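Local coordinates for envelopment polyprotein (Bovine Schmallenberg virus BH80/Germany/2011, PDB 7A56) that gives rise to the envelope glycoprotein Gc, a class II membrane fusion protein that probably drives membrane fusion during virus entry, here as the trimer of its fusion domains after fusion, at residues G122-I127 / C179-R184; E272-S277 / R298-S303; F117-G122 / S266-S271; K262-V267 / Q305-L310. One frame throughout, in Å; residues are numbered along the deposited sequence.

Contact 1 of 4, residues G122-I127 / C179-R184; sequences GPTIGI and CQDIIR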
loop_
_atom_site.group_PDB
_atom_site.type_symbol
_atom_site.label_atom_id
_atom_site.label_comp_id
_atom_site.label_asym_id
_atom_site.label_seq_id
_atom_site.Cartn_x
_atom_site.Cartn_y
_atom_site.Cartn_z
ATOM N N GLY A 122 -7.203 23.703 -12.880
ATOM C CA GLY A 122 -8.515 24.275 -12.690
ATOM C C GLY A 122 -9.204 24.299 -14.049
ATOM O O GLY A 122 -8.685 23.757 -15.022
ATOM N N PRO A 123 -10.382 24.893 -14.146
ATOM C CA PRO A 123 -11.142 24.800 -15.405
ATOM C C PRO A 123 -10.585 25.730 -16.472
ATOM O O PRO A 123 -9.981 26.763 -16.183
ATOM C CB PRO A 123 -12.541 25.257 -14.993
ATOM C CG PRO A 123 -12.221 26.292 -13.851
ATOM C CD PRO A 123 -11.096 25.664 -13.105
ATOM N N THR A 124 -10.884 25.391 -17.725
ATOM C CA THR A 124 -10.476 26.261 -18.815
ATOM C C THR A 124 -11.480 27.391 -18.955
ATOM O O THR A 124 -12.696 27.174 -18.949
ATOM C CB THR A 124 -10.333 25.463 -20.104
ATOM O OG1 THR A 124 -9.251 24.541 -19.926
ATOM C CG2 THR A 124 -10.034 26.370 -21.306
ATOM N N ILE A 125 -10.951 28.601 -19.052
ATOM C CA ILE A 125 -11.723 29.834 -19.120
ATOM C C ILE A 125 -11.436 30.637 -20.367
ATOM O O ILE A 125 -11.975 31.736 -20.507
ATOM C CB ILE A 125 -11.463 30.701 -17.889
ATOM C CG1 ILE A 125 -9.989 31.137 -17.852
ATOM C CG2 ILE A 125 -11.804 29.840 -16.656
ATOM C CD1 ILE A 125 -9.724 32.189 -16.832
ATOM N N GLY A 126 -10.556 30.160 -21.231
ATOM C CA GLY A 126 -10.253 30.912 -22.443
ATOM C C GLY A 126 -9.198 30.161 -23.211
ATOM O O GLY A 126 -8.681 29.158 -22.744
ATOM N N ILE A 127 -8.917 30.642 -24.439
ATOM C CA ILE A 127 -7.890 30.027 -25.284
ATOM C C ILE A 127 -6.982 31.114 -25.814
ATOM O O ILE A 127 -7.449 32.019 -26.527
ATOM C CB ILE A 127 -8.495 29.260 -26.490
ATOM C CG1 ILE A 127 -9.530 28.238 -25.989
ATOM C CG2 ILE A 127 -7.378 28.635 -27.331
ATOM C CD1 ILE A 127 -10.264 27.459 -27.128
ATOM N N CYS A 179 -2.674 26.791 -30.351
ATOM C CA CYS A 179 -3.453 27.315 -29.244
ATOM C C CYS A 179 -2.978 26.676 -27.938
ATOM O O CYS A 179 -2.356 25.622 -27.949
ATOM C CB CYS A 179 -4.959 27.054 -29.455
ATOM S SG CYS A 179 -5.461 25.318 -29.621
ATOM N N GLN A 180 -3.331 27.314 -26.821
ATOM C CA GLN A 180 -3.080 26.766 -25.481
ATOM C C GLN A 180 -4.205 27.262 -24.575
ATOM O O GLN A 180 -4.616 28.425 -24.705
ATOM C CB GLN A 180 -1.701 27.234 -25.010
ATOM C CG GLN A 180 -1.141 26.582 -23.748
ATOM C CD GLN A 180 0.235 27.129 -23.499
ATOM O OE1 GLN A 180 0.385 28.319 -23.254
ATOM N NE2 GLN A 180 1.258 26.276 -23.631
ATOM N N ASP A 181 -4.756 26.367 -23.739
ATOM C CA ASP A 181 -5.796 26.770 -22.778
ATOM C C ASP A 181 -5.310 27.851 -21.821
ATOM O O ASP A 181 -4.113 27.964 -21.510
ATOM C CB ASP A 181 -6.258 25.601 -21.919
ATOM C CG ASP A 181 -7.186 24.640 -22.654
ATOM O OD1 ASP A 181 -7.267 24.708 -23.920
ATOM O OD2 ASP A 181 -7.794 23.776 -21.946
ATOM N N ILE A 182 -6.273 28.641 -21.338
ATOM C CA ILE A 182 -6.137 29.463 -20.130
ATOM C C ILE A 182 -7.051 28.873 -19.063
ATOM O O ILE A 182 -8.244 28.593 -19.347
ATOM C CB ILE A 182 -6.534 30.923 -20.392
ATOM C CG1 ILE A 182 -5.732 31.524 -21.531
ATOM C CG2 ILE A 182 -6.403 31.742 -19.063
ATOM C CD1 ILE A 182 -6.479 32.724 -22.199
ATOM N N ILE A 183 -6.496 28.661 -17.837
ATOM C CA ILE A 183 -7.250 28.067 -16.741
ATOM C C ILE A 183 -7.340 29.056 -15.579
ATOM O O ILE A 183 -6.522 29.963 -15.418
ATOM C CB ILE A 183 -6.623 26.738 -16.220
ATOM C CG1 ILE A 183 -5.247 27.026 -15.599
ATOM C CG2 ILE A 183 -6.576 25.680 -17.341
ATOM C CD1 ILE A 183 -4.703 25.906 -14.658
ATOM N N ARG A 184 -8.326 28.821 -14.727
ATOM C CA ARG A 184 -8.392 29.504 -13.460
ATOM C C ARG A 184 -7.830 28.518 -12.425
ATOM O O ARG A 184 -8.433 27.465 -12.204
ATOM C CB ARG A 184 -9.826 29.910 -13.123
ATOM C CG ARG A 184 -9.957 30.588 -11.744
ATOM C CD ARG A 184 -11.403 30.867 -11.415
ATOM N NE ARG A 184 -12.212 29.687 -11.032
ATOM C CZ ARG A 184 -13.255 29.228 -11.732
ATOM N NH1 ARG A 184 -13.959 28.193 -11.282
ATOM N NH2 ARG A 184 -13.619 29.806 -12.877
#

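Contact 2 of 4, residues E272-S277 / R298-S303; sequences EGIIGS and RCFDNS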
loop_
_atom_site.group_PDB
_atom_site.type_symbol
_atom_site.label_atom_id
_atom_site.label_comp_id
_atom_site.label_asym_id
_atom_site.label_seq_id
_atom_site.Cartn_x
_atom_site.Cartn_y
_atom_site.Cartn_z
ATOM N N GLU A 272 7.339 26.589 -15.938
ATOM C CA GLU A 272 7.818 26.798 -17.294
ATOM C C GLU A 272 6.705 27.006 -18.319
ATOM O O GLU A 272 7.012 27.248 -19.491
ATOM C CB GLU A 272 8.703 25.618 -17.702
ATOM C CG GLU A 272 9.756 25.291 -16.650
ATOM C CD GLU A 272 11.012 24.725 -17.261
ATOM O OE1 GLU A 272 12.077 25.358 -17.112
ATOM O OE2 GLU A 272 10.925 23.655 -17.906
ATOM N N GLY A 273 5.435 26.931 -17.916
ATOM C CA GLY A 273 4.342 27.100 -18.854
ATOM C C GLY A 273 3.161 26.212 -18.546
ATOM O O GLY A 273 2.940 25.882 -17.369
ATOM N N ILE A 274 2.406 25.810 -19.573
ATOM C CA ILE A 274 1.249 24.937 -19.429
ATOM C C ILE A 274 1.449 23.695 -20.283
ATOM O O ILE A 274 2.047 23.744 -21.367
ATOM C CB ILE A 274 -0.059 25.631 -19.829
ATOM C CG1 ILE A 274 -0.152 26.989 -19.183
ATOM C CG2 ILE A 274 -1.249 24.805 -19.401
ATOM C CD1 ILE A 274 -1.455 27.665 -19.510
ATOM N N ILE A 275 0.909 22.580 -19.784
ATOM C CA ILE A 275 0.937 21.269 -20.428
ATOM C C ILE A 275 -0.505 20.862 -20.659
ATOM O O ILE A 275 -1.308 20.864 -19.720
ATOM C CB ILE A 275 1.646 20.209 -19.544
ATOM C CG1 ILE A 275 3.097 20.615 -19.275
ATOM C CG2 ILE A 275 1.548 18.812 -20.215
ATOM C CD1 ILE A 275 3.867 19.644 -18.316
ATOM N N GLY A 276 -0.833 20.473 -21.893
ATOM C CA GLY A 276 -2.142 19.885 -22.109
ATOM C C GLY A 276 -2.078 19.148 -23.431
ATOM O O GLY A 276 -1.070 19.203 -24.123
ATOM N N SER A 277 -3.093 18.383 -23.731
ATOM C CA SER A 277 -3.085 17.730 -25.036
ATOM C C SER A 277 -4.525 17.643 -25.530
ATOM O O SER A 277 -5.467 17.982 -24.809
ATOM C CB SER A 277 -2.393 16.368 -24.983
ATOM O OG SER A 277 -3.126 15.517 -24.178
ATOM N N ARG A 298 -12.607 24.521 -28.738
ATOM C CA ARG A 298 -11.877 23.875 -27.661
ATOM C C ARG A 298 -10.447 23.741 -28.144
ATOM O O ARG A 298 -10.220 23.557 -29.332
ATOM C CB ARG A 298 -12.469 22.499 -27.278
ATOM C CG ARG A 298 -11.973 21.943 -25.928
ATOM C CD ARG A 298 -12.748 20.683 -25.546
ATOM N NE ARG A 298 -12.346 19.573 -26.398
ATOM C CZ ARG A 298 -13.134 18.555 -26.754
ATOM N NH1 ARG A 298 -14.395 18.504 -26.307
ATOM N NH2 ARG A 298 -12.671 17.620 -27.594
ATOM N N CYS A 299 -9.488 23.894 -27.228
ATOM C CA CYS A 299 -8.092 23.643 -27.578
ATOM C C CYS A 299 -7.631 22.322 -26.992
ATOM O O CYS A 299 -7.625 21.277 -27.674
ATOM C CB CYS A 299 -7.185 24.808 -27.108
ATOM S SG CYS A 299 -5.441 24.590 -27.619
ATOM N N PHE A 300 -7.238 22.337 -25.702
ATOM C CA PHE A 300 -6.936 21.084 -25.046
ATOM C C PHE A 300 -8.231 20.392 -24.626
ATOM O O PHE A 300 -9.254 21.038 -24.427
ATOM C CB PHE A 300 -6.135 21.298 -23.735
ATOM C CG PHE A 300 -4.771 21.999 -23.881
ATOM C CD1 PHE A 300 -3.947 21.783 -24.979
ATOM C CD2 PHE A 300 -4.280 22.783 -22.830
ATOM C CE1 PHE A 300 -2.679 22.402 -25.075
ATOM C CE2 PHE A 300 -3.016 23.419 -22.929
ATOM C CZ PHE A 300 -2.211 23.207 -24.026
ATOM N N ASP A 301 -8.135 19.088 -24.338
ATOM C CA ASP A 301 -9.087 18.444 -23.435
ATOM C C ASP A 301 -8.775 18.842 -21.993
ATOM O O ASP A 301 -7.611 18.968 -21.624
ATOM C CB ASP A 301 -8.998 16.916 -23.519
ATOM C CG ASP A 301 -9.388 16.366 -24.906
ATOM O OD1 ASP A 301 -10.522 16.647 -25.337
ATOM O OD2 ASP A 301 -8.581 15.615 -25.508
ATOM N N ASN A 302 -9.807 19.058 -21.172
ATOM C CA ASN A 302 -9.573 19.402 -19.755
ATOM C C ASN A 302 -10.574 18.629 -18.921
ATOM O O ASN A 302 -11.778 18.807 -19.080
ATOM C CB ASN A 302 -9.710 20.905 -19.461
ATOM C CG ASN A 302 -9.240 21.292 -18.018
ATOM O OD1 ASN A 302 -9.001 20.409 -17.149
ATOM N ND2 ASN A 302 -9.064 22.586 -17.784
ATOM N N SER A 303 -10.088 17.796 -18.028
ATOM C CA SER A 303 -10.964 16.954 -17.219
ATOM C C SER A 303 -11.034 17.435 -15.764
ATOM O O SER A 303 -11.106 16.630 -14.840
ATOM C CB SER A 303 -10.507 15.492 -17.318
ATOM O OG SER A 303 -11.478 14.641 -16.712
HETATM O O HOH W 1 -5.086 17.929 -21.621
#

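Contact 3 of 4, residues F117-G122 / S266-S271; sequences FLYETG and SVQLYS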
loop_
_atom_site.group_PDB
_atom_site.type_symbol
_atom_site.label_atom_id
_atom_site.label_comp_id
_atom_site.label_asym_id
_atom_site.label_seq_id
_atom_site.Cartn_x
_atom_site.Cartn_y
_atom_site.Cartn_z
ATOM N N PHE A 117 6.159 20.283 -5.280
ATOM C CA PHE A 117 5.108 20.874 -6.077
ATOM C C PHE A 117 5.254 20.427 -7.526
ATOM O O PHE A 117 6.358 20.491 -8.095
ATOM C CB PHE A 117 5.159 22.388 -5.970
ATOM C CG PHE A 117 4.267 23.065 -6.976
ATOM C CD1 PHE A 117 2.910 23.216 -6.736
ATOM C CD2 PHE A 117 4.797 23.544 -8.169
ATOM C CE1 PHE A 117 2.102 23.858 -7.699
ATOM C CE2 PHE A 117 3.994 24.147 -9.086
ATOM C CZ PHE A 117 2.661 24.319 -8.827
ATOM N N LEU A 118 4.138 19.969 -8.117
ATOM C CA LEU A 118 4.091 19.613 -9.540
ATOM C C LEU A 118 3.424 20.671 -10.421
ATOM O O LEU A 118 4.047 21.116 -11.382
ATOM C CB LEU A 118 3.361 18.277 -9.753
ATOM C CG LEU A 118 3.975 17.065 -9.056
ATOM C CD1 LEU A 118 3.134 15.859 -9.508
ATOM C CD2 LEU A 118 5.447 16.915 -9.378
ATOM N N TYR A 119 2.184 21.076 -10.120
ATOM C CA TYR A 119 1.512 22.004 -11.033
ATOM C C TYR A 119 0.222 22.480 -10.373
ATOM O O TYR A 119 -0.254 21.885 -9.405
ATOM C CB TYR A 119 1.211 21.325 -12.384
ATOM C CG TYR A 119 0.335 20.074 -12.242
ATOM C CD1 TYR A 119 -1.052 20.202 -12.052
ATOM C CD2 TYR A 119 0.890 18.782 -12.357
ATOM C CE1 TYR A 119 -1.858 19.116 -11.974
ATOM C CE2 TYR A 119 0.099 17.660 -12.239
ATOM C CZ TYR A 119 -1.272 17.833 -12.043
ATOM O OH TYR A 119 -2.094 16.740 -11.895
ATOM N N GLU A 120 -0.373 23.518 -10.945
ATOM C CA GLU A 120 -1.729 23.939 -10.626
ATOM C C GLU A 120 -2.655 23.499 -11.748
ATOM O O GLU A 120 -2.234 23.409 -12.905
ATOM C CB GLU A 120 -1.837 25.462 -10.493
ATOM C CG GLU A 120 -1.345 26.046 -9.246
ATOM C CD GLU A 120 -1.438 27.568 -9.265
ATOM O OE1 GLU A 120 -0.844 28.203 -10.182
ATOM O OE2 GLU A 120 -2.116 28.126 -8.368
ATOM N N THR A 121 -3.930 23.256 -11.406
ATOM C CA THR A 121 -4.954 22.984 -12.415
ATOM C C THR A 121 -6.250 23.649 -11.954
ATOM O O THR A 121 -6.369 24.132 -10.817
ATOM C CB THR A 121 -5.132 21.448 -12.707
ATOM O OG1 THR A 121 -5.886 21.254 -13.918
ATOM C CG2 THR A 121 -5.859 20.659 -11.538
ATOM N N GLY A 122 -7.203 23.703 -12.880
ATOM C CA GLY A 122 -8.515 24.275 -12.690
ATOM C C GLY A 122 -9.204 24.299 -14.049
ATOM O O GLY A 122 -8.685 23.757 -15.022
ATOM N N SER A 266 -5.384 17.091 -16.064
ATOM C CA SER A 266 -4.950 16.917 -17.458
ATOM C C SER A 266 -4.459 18.210 -18.092
ATOM O O SER A 266 -3.853 18.178 -19.188
ATOM C CB SER A 266 -6.088 16.312 -18.311
ATOM O OG SER A 266 -7.187 17.214 -18.408
ATOM N N VAL A 267 -4.704 19.359 -17.471
ATOM C CA VAL A 267 -4.110 20.616 -17.918
ATOM C C VAL A 267 -3.315 21.179 -16.756
ATOM O O VAL A 267 -3.864 21.324 -15.646
ATOM C CB VAL A 267 -5.159 21.637 -18.380
ATOM C CG1 VAL A 267 -4.457 22.928 -18.839
ATOM C CG2 VAL A 267 -5.941 21.054 -19.603
ATOM N N GLN A 268 -2.035 21.489 -16.992
ATOM C CA GLN A 268 -1.106 21.672 -15.859
ATOM C C GLN A 268 -0.339 22.968 -16.053
ATOM O O GLN A 268 0.384 23.122 -17.040
ATOM C CB GLN A 268 -0.130 20.499 -15.721
ATOM C CG GLN A 268 -0.820 19.149 -15.623
ATOM C CD GLN A 268 0.132 17.971 -15.775
ATOM O OE1 GLN A 268 1.315 18.106 -16.075
ATOM N NE2 GLN A 268 -0.378 16.813 -15.499
ATOM N N LEU A 269 -0.509 23.899 -15.116
ATOM C CA LEU A 269 0.204 25.169 -15.101
ATOM C C LEU A 269 1.340 25.068 -14.105
ATOM O O LEU A 269 1.099 24.853 -12.906
ATOM C CB LEU A 269 -0.733 26.309 -14.712
ATOM C CG LEU A 269 -0.088 27.694 -14.583
ATOM C CD1 LEU A 269 0.199 28.218 -15.940
ATOM C CD2 LEU A 269 -1.055 28.636 -13.854
ATOM N N TYR A 270 2.572 25.219 -14.588
ATOM C CA TYR A 270 3.729 25.159 -13.707
ATOM C C TYR A 270 4.744 26.201 -14.163
ATOM O O TYR A 270 4.476 27.029 -15.044
ATOM C CB TYR A 270 4.308 23.739 -13.642
ATOM C CG TYR A 270 5.111 23.303 -14.847
ATOM C CD1 TYR A 270 4.587 23.376 -16.126
ATOM C CD2 TYR A 270 6.398 22.795 -14.695
ATOM C CE1 TYR A 270 5.322 22.968 -17.216
ATOM C CE2 TYR A 270 7.143 22.388 -15.780
ATOM C CZ TYR A 270 6.602 22.476 -17.029
ATOM O OH TYR A 270 7.358 22.069 -18.098
ATOM N N SER A 271 5.923 26.157 -13.536
ATOM C CA SER A 271 6.888 27.247 -13.644
ATOM C C SER A 271 7.172 27.600 -15.094
ATOM O O SER A 271 7.191 28.779 -15.465
ATOM C CB SER A 271 8.189 26.868 -12.926
ATOM O OG SER A 271 8.780 25.678 -13.449
HETATM O O HOH W 2 1.849 27.091 -11.179
#

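Contact 4 of 4, residues K262-V267 / Q305-L310; sequences KKCGSV and QSCLLL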
loop_
_atom_site.group_PDB
_atom_site.type_symbol
_atom_site.label_atom_id
_atom_site.label_comp_id
_atom_site.label_asym_id
_atom_site.label_seq_id
_atom_site.Cartn_x
_atom_site.Cartn_y
_atom_site.Cartn_z
ATOM N N LYS A 262 -7.366 11.597 -19.161
ATOM C CA LYS A 262 -8.623 12.337 -18.911
ATOM C C LYS A 262 -9.139 12.088 -17.485
ATOM O O LYS A 262 -10.147 11.430 -17.243
ATOM C CB LYS A 262 -9.685 11.999 -19.956
ATOM C CG LYS A 262 -9.215 12.339 -21.363
ATOM C CD LYS A 262 -10.354 11.999 -22.330
ATOM C CE LYS A 262 -10.191 12.751 -23.590
ATOM N NZ LYS A 262 -11.580 12.766 -24.234
ATOM N N LYS A 263 -8.460 12.728 -16.538
ATOM C CA LYS A 263 -8.753 12.642 -15.111
ATOM C C LYS A 263 -8.189 13.931 -14.496
ATOM O O LYS A 263 -7.746 14.827 -15.222
ATOM C CB LYS A 263 -8.191 11.326 -14.544
ATOM C CG LYS A 263 -6.672 11.325 -14.391
ATOM C CD LYS A 263 -6.116 9.951 -14.092
ATOM C CE LYS A 263 -4.561 10.024 -13.864
ATOM N NZ LYS A 263 -4.102 8.585 -13.739
ATOM N N CYS A 264 -8.241 14.063 -13.164
ATOM C CA CYS A 264 -7.926 15.357 -12.579
ATOM C C CYS A 264 -6.517 15.790 -12.982
ATOM O O CYS A 264 -5.585 14.985 -12.951
ATOM C CB CYS A 264 -8.032 15.298 -11.016
ATOM S SG CYS A 264 -7.485 16.879 -10.254
ATOM N N GLY A 265 -6.356 17.071 -13.357
ATOM C CA GLY A 265 -5.017 17.570 -13.663
ATOM C C GLY A 265 -4.496 17.278 -15.077
ATOM O O GLY A 265 -3.270 17.177 -15.273
ATOM N N SER A 266 -5.384 17.091 -16.064
ATOM C CA SER A 266 -4.950 16.917 -17.458
ATOM C C SER A 266 -4.459 18.210 -18.092
ATOM O O SER A 266 -3.853 18.178 -19.188
ATOM C CB SER A 266 -6.088 16.312 -18.311
ATOM O OG SER A 266 -7.187 17.214 -18.408
ATOM N N VAL A 267 -4.704 19.359 -17.471
ATOM C CA VAL A 267 -4.110 20.616 -17.918
ATOM C C VAL A 267 -3.315 21.179 -16.756
ATOM O O VAL A 267 -3.864 21.324 -15.646
ATOM C CB VAL A 267 -5.159 21.637 -18.380
ATOM C CG1 VAL A 267 -4.457 22.928 -18.839
ATOM C CG2 VAL A 267 -5.941 21.054 -19.603
ATOM N N GLN A 305 -13.398 18.591 -14.034
ATOM C CA GLN A 305 -14.536 18.126 -13.271
ATOM C C GLN A 305 -14.184 16.903 -12.424
ATOM O O GLN A 305 -14.838 16.675 -11.401
ATOM C CB GLN A 305 -15.686 17.800 -14.202
ATOM C CG GLN A 305 -15.368 16.659 -15.136
ATOM C CD GLN A 305 -14.882 17.093 -16.528
ATOM O OE1 GLN A 305 -14.380 18.216 -16.742
ATOM N NE2 GLN A 305 -15.042 16.194 -17.480
ATOM N N SER A 306 -13.156 16.137 -12.817
ATOM C CA SER A 306 -12.643 15.040 -11.988
ATOM C C SER A 306 -12.034 15.549 -10.689
ATOM O O SER A 306 -12.169 14.915 -9.623
ATOM C CB SER A 306 -11.590 14.262 -12.770
ATOM O OG SER A 306 -12.182 13.719 -13.938
ATOM N N CYS A 307 -11.302 16.657 -10.757
ATOM C CA CYS A 307 -10.793 17.253 -9.524
ATOM C C CYS A 307 -11.926 17.535 -8.563
ATOM O O CYS A 307 -11.805 17.311 -7.356
ATOM C CB CYS A 307 -10.047 18.552 -9.836
ATOM S SG CYS A 307 -8.745 18.306 -11.075
ATOM N N LEU A 308 -13.050 18.017 -9.073
ATOM C CA LEU A 308 -14.134 18.287 -8.116
ATOM C C LEU A 308 -14.635 17.045 -7.379
ATOM O O LEU A 308 -15.231 17.184 -6.304
ATOM C CB LEU A 308 -15.311 18.967 -8.804
ATOM C CG LEU A 308 -14.911 20.329 -9.344
ATOM C CD1 LEU A 308 -16.073 20.900 -10.104
ATOM C CD2 LEU A 308 -14.469 21.246 -8.215
ATOM N N LEU A 309 -14.425 15.843 -7.918
ATOM C CA LEU A 309 -14.879 14.624 -7.258
ATOM C C LEU A 309 -13.799 13.966 -6.400
ATOM O O LEU A 309 -14.004 12.846 -5.936
ATOM C CB LEU A 309 -15.387 13.606 -8.294
ATOM C CG LEU A 309 -16.443 14.128 -9.284
ATOM C CD1 LEU A 309 -16.546 13.214 -10.462
ATOM C CD2 LEU A 309 -17.818 14.354 -8.640
ATOM N N LEU A 310 -12.624 14.572 -6.259
ATOM C CA LEU A 310 -11.618 13.988 -5.384
ATOM C C LEU A 310 -12.115 14.018 -3.945
ATOM O O LEU A 310 -12.800 14.959 -3.531
ATOM C CB LEU A 310 -10.312 14.758 -5.471
ATOM C CG LEU A 310 -9.621 14.807 -6.836
ATOM C CD1 LEU A 310 -8.500 15.795 -6.687
ATOM C CD2 LEU A 310 -9.046 13.406 -7.190
#

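Contact 1 of 4, residues G122-I127 / C179-R184
Thr124 and Ile183 face each other as an antiparallel non-hydrogen-bonded pair, and the two short strands around them meet at 138° between their directions. Before this pair, Arg184 N bonds to Pro123 O. Beyond it, Ile125 N gives a straight bond of 2.7 Å to Ile182 O. Gly126 N turns to the same oxygen, but weakly, at 3.4 Å. Ile182 N answers to Gly126 O at 2.8 Å, coming from above the carbonyl plane. Ile125 and Gly126 therefore both stand opposite Ile182, which is a classic beta bulge. It lies in the long beta strands of the class II fusion protein, where strand 98-134 pairs with strand 172-183. Thr124 OG1 donates to Asp181 OD2 at 2.6 Å, reaching the carboxylate from above its plane. Asp181 OD1 takes the backbone N of Phe300, so both carboxylate oxygens have a partner. Thr124 OG1 is also hydrogen-bonded to Asn302 ND2. Ile125 CG1 lies 3.8 Å from Ile182 CG2, and these two side chains cross at about a right angle. The chi1 of 64° sets Ile125 CG1 between its own backbone N and carbonyl carbon, close to Ile182 O. Pro123 CG covers one face of the Arg184 guanidinium, 3.6 Å from NH1, while Arg184 NE pairs with Glu186. Ile127 CG2 packs on Cys179 CB at 3.6 Å, beside the disulfide to Cys299.

Contact 2 of 4, residues E272-S277 / R298-S303
Phe300 lays its ring against the backbone of Gly276, a CH-pi contact between the loop 298-303 and the chain leaving strand 273-275. That strand is the second arm of a two-stranded antiparallel hairpin with strand 268-270. Phe300 CB starts the approach, 3.5 Å from Ser277 O. From there chi1 of -60° places CG anti to the carbonyl carbon and brings the ring over the glycine. CG has Gly276 CA and C above it. CD1 lies 3.6 Å from Gly276 C and also meets Ser277 N. On the other flank, CD2 touches Gly276 CA. CE1 is near Gly276 C and O, and CE2 near Gly276 CA and N. At the tip, Phe300 CZ lies 3.7 Å from Gly276 N. Gly276 CA itself sits only 5° off the ring normal, so it is centred over the face. Gly276 has no side chain, and its backbone lies directly on the ring. Ile274 CG2 meets the ring at its edge, 4.2 Å from CE2. Gln180 and Val150 also touch the phenylalanine, which is buried. Next to the ring, Asp301 N bonds to Ser277 O in the carbonyl plane. Ser277 OG bonds to Thr260 OG1 and to Lys262 NZ of a neighbouring subunit, so this edge of the contact reaches the trimer interface. One water joins the two segments a second time: Ser277 N donates to it at 2.9 Å, and it lies 2.7 Å from Asp301 O, to which it can donate.

Contact 3 of 4, residues F117-G122 / S266-S271
Glu120 and Leu269 exchange two nearly straight backbone hydrogen bonds. Glu120 N reaches Leu269 O at 2.8 Å, and Leu269 N reaches Glu120 O at 2.8 Å. They form a single antiparallel bridge, through which the hairpin of strands 268-270 and 273-275 joins strand 98-134. Thr121 OG1 adds a bond of 2.7 Å to Val267 O, in the carbonyl plane. Chi1 of -166° swings this hydroxyl anti to the backbone N of Thr121. A water donates to both Glu120 OE1 and Leu269 O, so Leu269 O receives two bonds. Outward from the bridge, Gln268 lies flat on the Tyr119 ring. Its CG stands 3.5 Å from the ring centroid, and the amide and ring planes are 9° apart. NE2 comes 3.4 Å from Tyr119 CE2. The amide is held in this stack by Gly258 N on OE1 and by the oxygens of Gly265 and Asp256 on NE2, while Tyr119 OH bonds to Asn255 O. Tyr119 CB also touches Tyr270 CB at 4.1 Å. With both amide ends of Gln268 and the hydroxyl of Tyr119 bonded to the neighbouring loops, the buried stack has its polar groups satisfied and its rotation fixed.

Contact 4 of 4, residues K262-V267 / Q305-L310
Cys264 overlaps Cys307 most closely, because their sulfurs are joined. The disulfide Cys264 SG to Cys307 SG measures 2.1 Å, with a torsion of 97° about the bond, close to the relaxed right angle. With chi1 at 175°, SG points away from the backbone N of Cys264 and toward the short helix. Each sulfur lies 3.1 Å from the CB of the other cysteine. Ser306 packs beside the bridge, its CB 3.4 Å from Cys264 N. Ser306 OG, 3.8 Å from Lys263 CA, is hydrogen-bonded to Ser303 OG. Leu310 closes the contact with a methyl, CD1, 3.9 Å from Cys264 SG. No hydrogen bond crosses between the two segments, so the join is the covalent bond plus apolar packing. Lys263 to Ser266 form a type II beta turn. Gly265, at its third position, has a positive phi of 83°, a backbone shape that glycine adopts readily, and its N lies 3.5 Å from Cys307 SG. All the residues that touch here are buried. Ser306 also packs on Gly258 of a neighbouring subunit. Lys263 packs on Ser259 of that neighbouring subunit and on Lys263 of the third subunit. The disulfide thus ties the loop leading into strand 268-270 to the short helix 305-308, which rests on Tyr187 of strand 187-192.

In the fold
The four contacts form one cluster, away from the centre of the chain. Contacts 1 and 2 are closest, with centres about 7 Å apart, and the Cys179-Cys299 disulfide joins them. Contact 3 shares Gly122 with contact 1, whose Ile183 packs on Thr121 and Val267. Contacts 2 and 3 use the two strands of one hairpin, where Ile275 N lies 2.8 Å from Gln268 O. Contact 4 shares Ser266 and Val267 with contact 3, and the loop it closes encloses contact 2. The centres of contacts 2 and 4 are about 12 Å apart. A phosphate ion, probably from crystallisation, lies about 4 Å from the side chain of Asp301 in contact 2.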